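Local coordinates for restriction endonuclease EcoP15I, modification subunit (Escherichia coli, PDB 4ZCF), which methylates the N6 of one adenine in the asymmetric DNA site CAGCAG, using S-adenosyl-L-methionine, and serves as the modification subunit of a type III restriction enzyme, at residues K259-S263 with D264-L268; E371-I374 with I375-K378; N485-F488 with D489-E493; T538-Q541 with Y542-L546. All coordinates share one frame; numbering follows the deposited sequence.

Contact 1 of 4, residues K259-S263 with D264-L268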
# COMPACT_ATOMS: atom_id res chain seq x y z
N LYS A 259 -14.32 -2.48 11.98
CA LYS A 259 -15.66 -2.85 12.44
C LYS A 259 -16.45 -1.62 12.81
O LYS A 259 -15.88 -0.62 13.24
CB LYS A 259 -15.62 -3.82 13.65
CG LYS A 259 -15.16 -5.25 13.35
CD LYS A 259 -16.12 -6.06 12.45
CE LYS A 259 -15.83 -7.56 12.44
NZ LYS A 259 -14.47 -7.89 11.93
N SER A 260 -17.78 -1.70 12.65
CA SER A 260 -18.75 -0.71 13.08
C SER A 260 -19.46 -1.32 14.32
O SER A 260 -19.89 -2.48 14.27
CB SER A 260 -19.76 -0.42 11.96
OG SER A 260 -20.87 0.34 12.41
N ASN A 261 -19.53 -0.55 15.43
CA ASN A 261 -20.22 -1.00 16.64
C ASN A 261 -21.65 -0.41 16.75
O ASN A 261 -22.41 -0.80 17.64
CB ASN A 261 -19.40 -0.76 17.92
CG ASN A 261 -19.60 -1.84 18.98
OD1 ASN A 261 -20.62 -2.55 19.04
ND2 ASN A 261 -18.60 -2.02 19.84
N ILE A 262 -22.02 0.51 15.82
CA ILE A 262 -23.36 1.11 15.80
C ILE A 262 -24.19 0.79 14.54
O ILE A 262 -24.62 1.71 13.83
CB ILE A 262 -23.42 2.59 16.29
CG1 ILE A 262 -22.24 3.47 15.76
CG2 ILE A 262 -23.54 2.65 17.82
CD1 ILE A 262 -22.53 4.29 14.46
N SER A 263 -24.44 -0.52 14.28
CA SER A 263 -25.25 -1.01 13.16
C SER A 263 -26.71 -0.71 13.39
O SER A 263 -27.17 -0.73 14.54
CB SER A 263 -25.10 -2.52 12.97
OG SER A 263 -23.79 -2.99 13.21
N ASP A 264 -27.45 -0.51 12.30
CA ASP A 264 -28.89 -0.24 12.32
C ASP A 264 -29.69 -1.46 12.76
O ASP A 264 -30.58 -1.30 13.59
CB ASP A 264 -29.35 0.27 10.94
CG ASP A 264 -28.63 1.53 10.49
OD1 ASP A 264 -28.48 2.46 11.33
OD2 ASP A 264 -28.21 1.58 9.32
N VAL A 265 -29.36 -2.68 12.24
CA VAL A 265 -30.02 -3.94 12.61
C VAL A 265 -29.74 -4.28 14.07
O VAL A 265 -30.68 -4.57 14.82
CB VAL A 265 -29.75 -5.14 11.65
CG1 VAL A 265 -30.45 -6.42 12.13
CG2 VAL A 265 -30.19 -4.81 10.24
N LYS A 266 -28.45 -4.24 14.48
CA LYS A 266 -27.98 -4.51 15.84
C LYS A 266 -28.70 -3.62 16.86
O LYS A 266 -29.18 -4.14 17.88
CB LYS A 266 -26.45 -4.31 15.91
CG LYS A 266 -25.86 -4.28 17.32
CD LYS A 266 -24.99 -3.07 17.48
CE LYS A 266 -24.84 -2.69 18.92
NZ LYS A 266 -24.61 -1.23 19.05
N ASN A 267 -28.79 -2.28 16.57
CA ASN A 267 -29.45 -1.28 17.41
C ASN A 267 -30.95 -1.54 17.56
O ASN A 267 -31.50 -1.33 18.64
CB ASN A 267 -29.21 0.13 16.89
CG ASN A 267 -27.85 0.73 17.17
OD1 ASN A 267 -27.21 0.45 18.18
ND2 ASN A 267 -27.43 1.67 16.30
N LEU A 268 -31.61 -2.01 16.49
CA LEU A 268 -33.04 -2.33 16.45
C LEU A 268 -33.35 -3.50 17.38
O LEU A 268 -34.30 -3.42 18.15
CB LEU A 268 -33.45 -2.66 14.99
CG LEU A 268 -34.84 -3.23 14.73
CD1 LEU A 268 -35.87 -2.13 14.58
CD2 LEU A 268 -34.84 -4.11 13.49
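The flat amide of N267 sits over the S263 carbonyl at the N-terminus of helix 264-279. S263 O lies under one face of the amide, 3.1 Å from N267 CG, and K266 NZ approaches that same face nearer its oxygen. N267 ND2 is also close to S263 O but badly angled, so it makes no bond with it. What the oxygen does accept is the first-turn backbone bond from N267 N, 3.0 Å from S263 O. S263 is the N-cap residue, yet its hydroxyl does no capping; its CB rests against K266 CB, 3.7 Å away.

K266 reaches back into the loop. Its CG stands anti to the backbone N (chi1 168°) and the chain then bends at chi2, which swings the ammonium round toward N261. There NZ gives a bond to N261 O at 2.6 Å, almost in line with the C=O. The lysine thus ties the incoming loop to the first helical turn. D264 OD2 is bonded to the backbone N of E327 of the second subunit, which puts this helix start at the dimer interface. The second bond from K266 NZ, 3.2 Å to N267 OD1, comes in well out of the amide plane, from the side where S263 O lies.

Contact 2 of 4, residues E371-I374 with I375-K378. With nucleotides of chain D.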
# COMPACT_ATOMS: atom_id res chain seq x y z
N GLU A 371 -26.63 -35.74 24.73
CA GLU A 371 -25.29 -35.75 24.16
C GLU A 371 -25.24 -35.90 22.62
O GLU A 371 -24.21 -35.62 22.02
CB GLU A 371 -24.41 -36.80 24.87
CG GLU A 371 -24.70 -38.26 24.50
CD GLU A 371 -25.87 -38.98 25.17
OE1 GLU A 371 -25.86 -40.23 25.17
OE2 GLU A 371 -26.79 -38.31 25.69
N ASN A 372 -26.34 -36.32 21.97
CA ASN A 372 -26.34 -36.52 20.52
C ASN A 372 -26.37 -35.22 19.66
O ASN A 372 -26.35 -35.30 18.43
CB ASN A 372 -27.40 -37.56 20.10
CG ASN A 372 -27.34 -38.84 20.91
OD1 ASN A 372 -26.30 -39.49 21.03
ND2 ASN A 372 -28.46 -39.20 21.52
N LYS A 373 -26.32 -34.04 20.31
CA LYS A 373 -26.31 -32.71 19.71
C LYS A 373 -24.92 -32.02 19.92
O LYS A 373 -24.43 -31.97 21.06
CB LYS A 373 -27.46 -31.87 20.32
CG LYS A 373 -27.55 -30.38 19.95
CD LYS A 373 -27.97 -30.13 18.51
CE LYS A 373 -27.83 -28.67 18.14
NZ LYS A 373 -26.41 -28.19 18.09
N ILE A 374 -24.29 -31.52 18.82
CA ILE A 374 -23.01 -30.81 18.89
C ILE A 374 -23.28 -29.52 19.63
O ILE A 374 -24.35 -28.93 19.44
CB ILE A 374 -22.38 -30.53 17.50
CG1 ILE A 374 -22.21 -31.82 16.65
CG2 ILE A 374 -21.06 -29.76 17.62
CD1 ILE A 374 -21.87 -31.54 15.09
N ILE A 375 -22.34 -29.11 20.52
CA ILE A 375 -22.46 -27.88 21.31
C ILE A 375 -22.49 -26.60 20.46
O ILE A 375 -21.98 -26.56 19.33
CB ILE A 375 -21.41 -27.77 22.45
CG1 ILE A 375 -19.96 -27.94 21.95
CG2 ILE A 375 -21.74 -28.68 23.60
CD1 ILE A 375 -18.99 -27.17 22.74
N GLU A 376 -23.05 -25.55 21.04
CA GLU A 376 -23.14 -24.24 20.42
C GLU A 376 -22.60 -23.21 21.40
O GLU A 376 -22.44 -23.49 22.59
CB GLU A 376 -24.60 -23.92 20.04
CG GLU A 376 -25.20 -24.86 19.01
CD GLU A 376 -26.67 -24.68 18.69
OE1 GLU A 376 -27.30 -23.74 19.23
OE2 GLU A 376 -27.20 -25.49 17.89
N LEU A 377 -22.32 -22.01 20.88
CA LEU A 377 -21.85 -20.87 21.66
C LEU A 377 -22.95 -19.80 21.77
O LEU A 377 -23.54 -19.40 20.77
CB LEU A 377 -20.60 -20.27 21.02
CG LEU A 377 -19.32 -20.99 21.31
CD1 LEU A 377 -18.39 -20.93 20.11
CD2 LEU A 377 -18.65 -20.40 22.55
N LYS A 378 -23.23 -19.35 22.99
CA LYS A 378 -24.22 -18.30 23.21
C LYS A 378 -23.60 -16.96 22.82
O LYS A 378 -22.55 -16.55 23.35
CB LYS A 378 -24.71 -18.32 24.66
CG LYS A 378 -25.97 -17.53 24.92
CD LYS A 378 -26.53 -17.90 26.25
CE LYS A 378 -27.49 -16.88 26.79
NZ LYS A 378 -28.15 -17.35 28.06
P DC D 4 -25.89 -30.92 15.11
OP1 DC D 4 -26.03 -32.03 16.07
OP2 DC D 4 -25.49 -29.59 15.62
O5' DC D 4 -24.93 -31.36 13.89
C5' DC D 4 -25.50 -32.01 12.78
C4' DC D 4 -24.72 -31.87 11.49
O4' DC D 4 -25.18 -30.75 10.71
C3' DC D 4 -23.20 -31.79 11.55
O3' DC D 4 -22.63 -32.68 10.56
C2' DC D 4 -22.95 -30.31 11.27
C1' DC D 4 -24.08 -29.94 10.31
N1 DC D 4 -24.55 -28.51 10.37
C2 DC D 4 -24.93 -27.84 9.20
O2 DC D 4 -24.76 -28.37 8.11
N3 DC D 4 -25.41 -26.57 9.30
C4 DC D 4 -25.50 -25.95 10.48
N4 DC D 4 -25.95 -24.69 10.52
C5 DC D 4 -25.17 -26.63 11.69
C6 DC D 4 -24.71 -27.88 11.59
P DA D 3 -31.42 -28.50 16.99
OP1 DA D 3 -31.40 -29.70 17.86
OP2 DA D 3 -31.06 -27.20 17.59
O5' DA D 3 -30.49 -28.79 15.73
C5' DA D 3 -30.66 -29.95 14.94
C4' DA D 3 -29.54 -30.07 13.94
O4' DA D 3 -29.79 -29.21 12.80
C3' DA D 3 -28.17 -29.69 14.47
O3' DA D 3 -27.30 -30.80 14.36
C2' DA D 3 -27.72 -28.48 13.65
C1' DA D 3 -28.59 -28.57 12.41
N9 DA D 3 -29.00 -27.27 11.90
C8 DA D 3 -29.55 -26.20 12.58
N7 DA D 3 -29.87 -25.19 11.81
C5 DA D 3 -29.53 -25.64 10.55
C6 DA D 3 -29.64 -25.07 9.28
N6 DA D 3 -30.14 -23.84 9.07
N1 DA D 3 -29.17 -25.80 8.24
C2 DA D 3 -28.65 -27.02 8.43
N3 DA D 3 -28.54 -27.67 9.58
C4 DA D 3 -29.00 -26.91 10.59
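K373 brings the end of its chain, CE and NZ, up to one carboxylate oxygen of E376, OE2, the two side chains crossing at about a right angle where a DNA-binding loop runs into strand 376-380. This is an inner strand of a four-stranded antiparallel sheet, in a region that probably forms the target recognition domain, as in other beta-class methyltransferases.

The lysine has CG anti to its own nitrogen (chi1 174°) and bends at chi2 and chi4, which curl the chain back and hold the ammonium beside the strand entrance. NZ makes a salt bridge to E376 OE2 at 2.8 Å, on the anti side of the carboxylate and somewhat out of its plane. It also gives a bond to I374 O, 2.6 Å away and in the plane of that carbonyl, and a third to OP2 of DC4 of chain D at 3.0 Å. E376 OE2 takes a further bond from Q319 NE2, which helps fix the carboxylate that positions the lysine.

The same phosphate is gripped by the backbone, since I374 N points almost straight (170°) at OP1 of DC4 at 3.3 Å. Contacts to phosphate oxygens do not read bases, so this corner probably seats the strand rather than recognising sequence. Next along the DNA, K373 CD rests 3.5 Å from OP1 of DA3 of chain D.

Contact 3 of 4, residues N485-F488 with D489-E493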
# COMPACT_ATOMS: atom_id res chain seq x y z
N ASN A 485 -20.20 29.16 -14.44
CA ASN A 485 -19.24 29.15 -15.54
C ASN A 485 -18.11 28.12 -15.37
O ASN A 485 -17.47 27.78 -16.37
CB ASN A 485 -18.67 30.56 -15.81
CG ASN A 485 -19.72 31.64 -15.96
OD1 ASN A 485 -20.49 31.66 -16.93
ND2 ASN A 485 -19.80 32.52 -14.98
N THR A 486 -17.85 27.65 -14.12
CA THR A 486 -16.84 26.61 -13.81
C THR A 486 -17.43 25.51 -12.92
O THR A 486 -18.39 25.78 -12.19
CB THR A 486 -15.51 27.19 -13.27
OG1 THR A 486 -15.65 27.72 -11.95
CG2 THR A 486 -14.89 28.23 -14.19
N ILE A 487 -16.86 24.28 -12.97
CA ILE A 487 -17.27 23.11 -12.15
C ILE A 487 -17.07 23.48 -10.67
O ILE A 487 -17.82 23.01 -9.81
CB ILE A 487 -16.49 21.79 -12.47
CG1 ILE A 487 -16.10 21.62 -13.96
CG2 ILE A 487 -17.19 20.52 -11.89
CD1 ILE A 487 -17.28 21.31 -14.97
N PHE A 488 -16.04 24.31 -10.39
CA PHE A 488 -15.73 24.78 -9.04
C PHE A 488 -16.91 25.54 -8.44
O PHE A 488 -17.18 25.39 -7.25
CB PHE A 488 -14.45 25.63 -9.01
CG PHE A 488 -14.14 26.12 -7.61
CD1 PHE A 488 -13.46 25.31 -6.70
CD2 PHE A 488 -14.58 27.38 -7.18
CE1 PHE A 488 -13.22 25.74 -5.40
CE2 PHE A 488 -14.35 27.80 -5.87
CZ PHE A 488 -13.66 26.98 -4.99
N ASP A 489 -17.59 26.37 -9.26
CA ASP A 489 -18.74 27.19 -8.87
C ASP A 489 -19.91 26.33 -8.38
O ASP A 489 -20.52 26.66 -7.36
CB ASP A 489 -19.19 28.10 -10.03
CG ASP A 489 -18.20 29.17 -10.44
OD1 ASP A 489 -17.53 29.72 -9.55
OD2 ASP A 489 -18.18 29.52 -11.64
N LEU A 490 -20.19 25.21 -9.10
CA LEU A 490 -21.24 24.23 -8.76
C LEU A 490 -20.88 23.49 -7.50
O LEU A 490 -21.76 23.18 -6.69
CB LEU A 490 -21.40 23.19 -9.85
CG LEU A 490 -22.00 23.61 -11.15
CD1 LEU A 490 -21.33 22.85 -12.28
CD2 LEU A 490 -23.53 23.41 -11.16
N THR A 491 -19.57 23.16 -7.36
CA THR A 491 -19.01 22.46 -6.21
C THR A 491 -19.15 23.33 -4.98
O THR A 491 -19.66 22.84 -3.98
CB THR A 491 -17.55 22.02 -6.49
OG1 THR A 491 -17.57 21.17 -7.63
CG2 THR A 491 -16.90 21.31 -5.30
N LYS A 492 -18.71 24.61 -5.05
CA LYS A 492 -18.79 25.58 -3.94
C LYS A 492 -20.25 25.73 -3.48
O LYS A 492 -20.51 25.59 -2.29
CB LYS A 492 -18.19 26.94 -4.37
CG LYS A 492 -18.25 28.04 -3.29
CD LYS A 492 -17.85 29.39 -3.92
CE LYS A 492 -17.70 30.49 -2.89
NZ LYS A 492 -17.26 31.76 -3.52
N GLU A 493 -21.18 25.93 -4.44
CA GLU A 493 -22.61 26.03 -4.19
C GLU A 493 -23.21 24.78 -3.56
O GLU A 493 -24.02 24.92 -2.63
CB GLU A 493 -23.37 26.42 -5.48
CG GLU A 493 -24.89 26.54 -5.35
CD GLU A 493 -25.49 27.64 -4.48
OE1 GLU A 493 -24.83 28.11 -3.53
OE2 GLU A 493 -26.66 28.00 -4.73
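N485 leads into helix 487-500, one of the helices covering the Rossmann-like sheet of the methyltransferase, and its CB lies 4.3 Å from the D489 carboxylate oxygen OD2. T486 follows as the N-cap residue. Its backbone N gives a bond to D489 OD2 at 3.1 Å, met from above the carboxylate plane, which is one half of a capping box. The reciprocal bond, from D489 N to T486 OG1, is not made; OG1 is hydrogen-bonded to D470 OD1 and also lies 3.1 Å from D489 OD2. D489 keeps its CG beside its own nitrogen (chi1 -66°), and this sends the carboxylate back over the start of the helix. A carboxylate here would probably also suit the positive end of the helix dipole.

I487 starts the regular helix, and its carbonyl oxygen accepts from T491 N at 3.0 Å. T491 OG1 lies close to the same oxygen, with G443 O as a weak alternative partner.

F488 comes last. Its O accepts from K492 N at 2.8 Å, while the ring is directed toward strands 96-99 and 461-468 and touches L97 and Q468. K492 reaches past it, fully extended, to a salt bridge with D81. One turn up, K492 CB approaches the ring obliquely, 4.2 Å from F488 CE2.

Contact 4 of 4, residues T538-Q541 with Y542-L546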
# COMPACT_ATOMS: atom_id res chain seq x y z
N THR A 538 0.24 45.26 -3.03
CA THR A 538 -1.19 45.54 -3.11
C THR A 538 -1.79 44.91 -1.83
O THR A 538 -1.33 43.83 -1.44
CB THR A 538 -1.70 44.93 -4.42
OG1 THR A 538 -1.43 45.86 -5.46
CG2 THR A 538 -3.17 44.60 -4.40
N PRO A 539 -2.77 45.56 -1.13
CA PRO A 539 -3.37 44.93 0.06
C PRO A 539 -3.78 43.46 -0.16
O PRO A 539 -3.73 42.68 0.79
CB PRO A 539 -4.59 45.82 0.37
CG PRO A 539 -4.23 47.13 -0.20
CD PRO A 539 -3.43 46.85 -1.43
N GLU A 540 -4.13 43.10 -1.40
CA GLU A 540 -4.45 41.72 -1.78
C GLU A 540 -3.15 40.89 -1.80
O GLU A 540 -3.11 39.83 -1.18
CB GLU A 540 -5.21 41.63 -3.12
CG GLU A 540 -5.45 40.20 -3.61
CD GLU A 540 -6.56 40.01 -4.63
OE1 GLU A 540 -6.26 39.67 -5.80
OE2 GLU A 540 -7.74 40.17 -4.25
N GLN A 541 -2.09 41.39 -2.48
CA GLN A 541 -0.79 40.70 -2.58
C GLN A 541 -0.23 40.37 -1.19
O GLN A 541 0.14 39.23 -0.94
CB GLN A 541 0.18 41.47 -3.46
CG GLN A 541 -0.24 41.50 -4.94
CD GLN A 541 0.57 42.43 -5.84
OE1 GLN A 541 1.34 43.27 -5.39
NE2 GLN A 541 0.40 42.29 -7.14
N TYR A 542 -0.26 41.36 -0.27
CA TYR A 542 0.18 41.28 1.13
C TYR A 542 -0.50 40.09 1.85
O TYR A 542 0.15 39.37 2.63
CB TYR A 542 -0.22 42.60 1.82
CG TYR A 542 0.05 42.68 3.31
CD1 TYR A 542 -0.74 41.98 4.23
CD2 TYR A 542 1.01 43.56 3.82
CE1 TYR A 542 -0.49 42.05 5.60
CE2 TYR A 542 1.25 43.66 5.18
CZ TYR A 542 0.50 42.90 6.07
OH TYR A 542 0.73 42.99 7.43
N ASP A 543 -1.82 39.92 1.63
CA ASP A 543 -2.63 38.85 2.21
C ASP A 543 -2.30 37.49 1.60
O ASP A 543 -2.24 36.51 2.33
CB ASP A 543 -4.12 39.17 2.10
CG ASP A 543 -4.62 40.22 3.08
OD1 ASP A 543 -4.00 40.36 4.18
OD2 ASP A 543 -5.65 40.88 2.78
N THR A 544 -2.03 37.44 0.27
CA THR A 544 -1.58 36.25 -0.45
C THR A 544 -0.25 35.72 0.13
O THR A 544 -0.12 34.52 0.35
CB THR A 544 -1.53 36.50 -1.97
OG1 THR A 544 -2.80 37.01 -2.39
CG2 THR A 544 -1.20 35.22 -2.76
N LEU A 545 0.70 36.62 0.45
CA LEU A 545 2.01 36.28 1.04
C LEU A 545 1.89 35.67 2.41
O LEU A 545 2.49 34.64 2.66
CB LEU A 545 2.91 37.51 1.14
CG LEU A 545 3.52 38.08 -0.13
CD1 LEU A 545 4.54 39.14 0.24
CD2 LEU A 545 4.19 37.00 -0.97
N LEU A 546 1.14 36.32 3.32
CA LEU A 546 0.92 35.88 4.70
C LEU A 546 0.36 34.45 4.74
O LEU A 546 0.87 33.62 5.49
CB LEU A 546 -0.04 36.87 5.38
CG LEU A 546 -0.42 36.64 6.84
CD1 LEU A 546 0.81 36.66 7.77
CD2 LEU A 546 -1.45 37.66 7.28
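The backbone winds into the first turns of helix 539-552, with Y542 N bonded to T538 O at 2.9 Å and nearly straight (171°), and L545 N to Q541 O at 3.0 Å; the bond from D543 N to P539 O is weak.

T538 is the N-cap residue, but its hydroxyl makes no capping bond. The cap comes from the other direction: Q541, extended beyond CG, brings OE1 back to T538 N at 3.3 Å. The N-H points almost directly at OE1, yet it arrives from above the amide plane. This is one half of a capping box, made with a glutamine. Between them stands P539, whose ring nitrogen has no hydrogen to leave unpaired at the first helical position.

T544 gives E540 O a second bond beside the one from its own backbone N. Having OG1 beside the backbone N (chi1 -53°) drops the hydroxyl onto the preceding turn, 3.1 Å from E540 O and above the carbonyl plane. Its flank also packs on L77 and A79 of the edge strand 76-80. Y542 places CB 3.7 Å from P539 O, and its ring leads away so that OH bonds H572 of the C-terminal sheet.

The T544 hydroxyl and Q541 OE1 thus both find backbone partners close by, at E540 O and T538 N. Y542 does the opposite, spending its hydroxyl on the C-terminal sheet, so the helix joins that sheet to the methyltransferase edge.

Overall arrangement
The four contacts follow one another along the chain, each complete before the next begins. Contacts 1 and 2 both belong to the DNA methylase region, their centres about 28 Å apart: contact 1 starts helix 264-279 against the second subunit, and contact 2 meets the DNA. Contacts 3 and 4 lie about 25 Å apart, centre to centre, and are linked through the ten-stranded sheet, helix 487-500 lying on its strands 96-99 and 461-468 and helix 539-552 on 76-80 and 508-514. Contact 2 and contact 4 are farthest apart, about 75 Å between centres. The DNA-touching contact 2 and the interface-lying contact 1 thus fall on one side of the chain's centre, and contact 4, in the C-terminal domain, on the other.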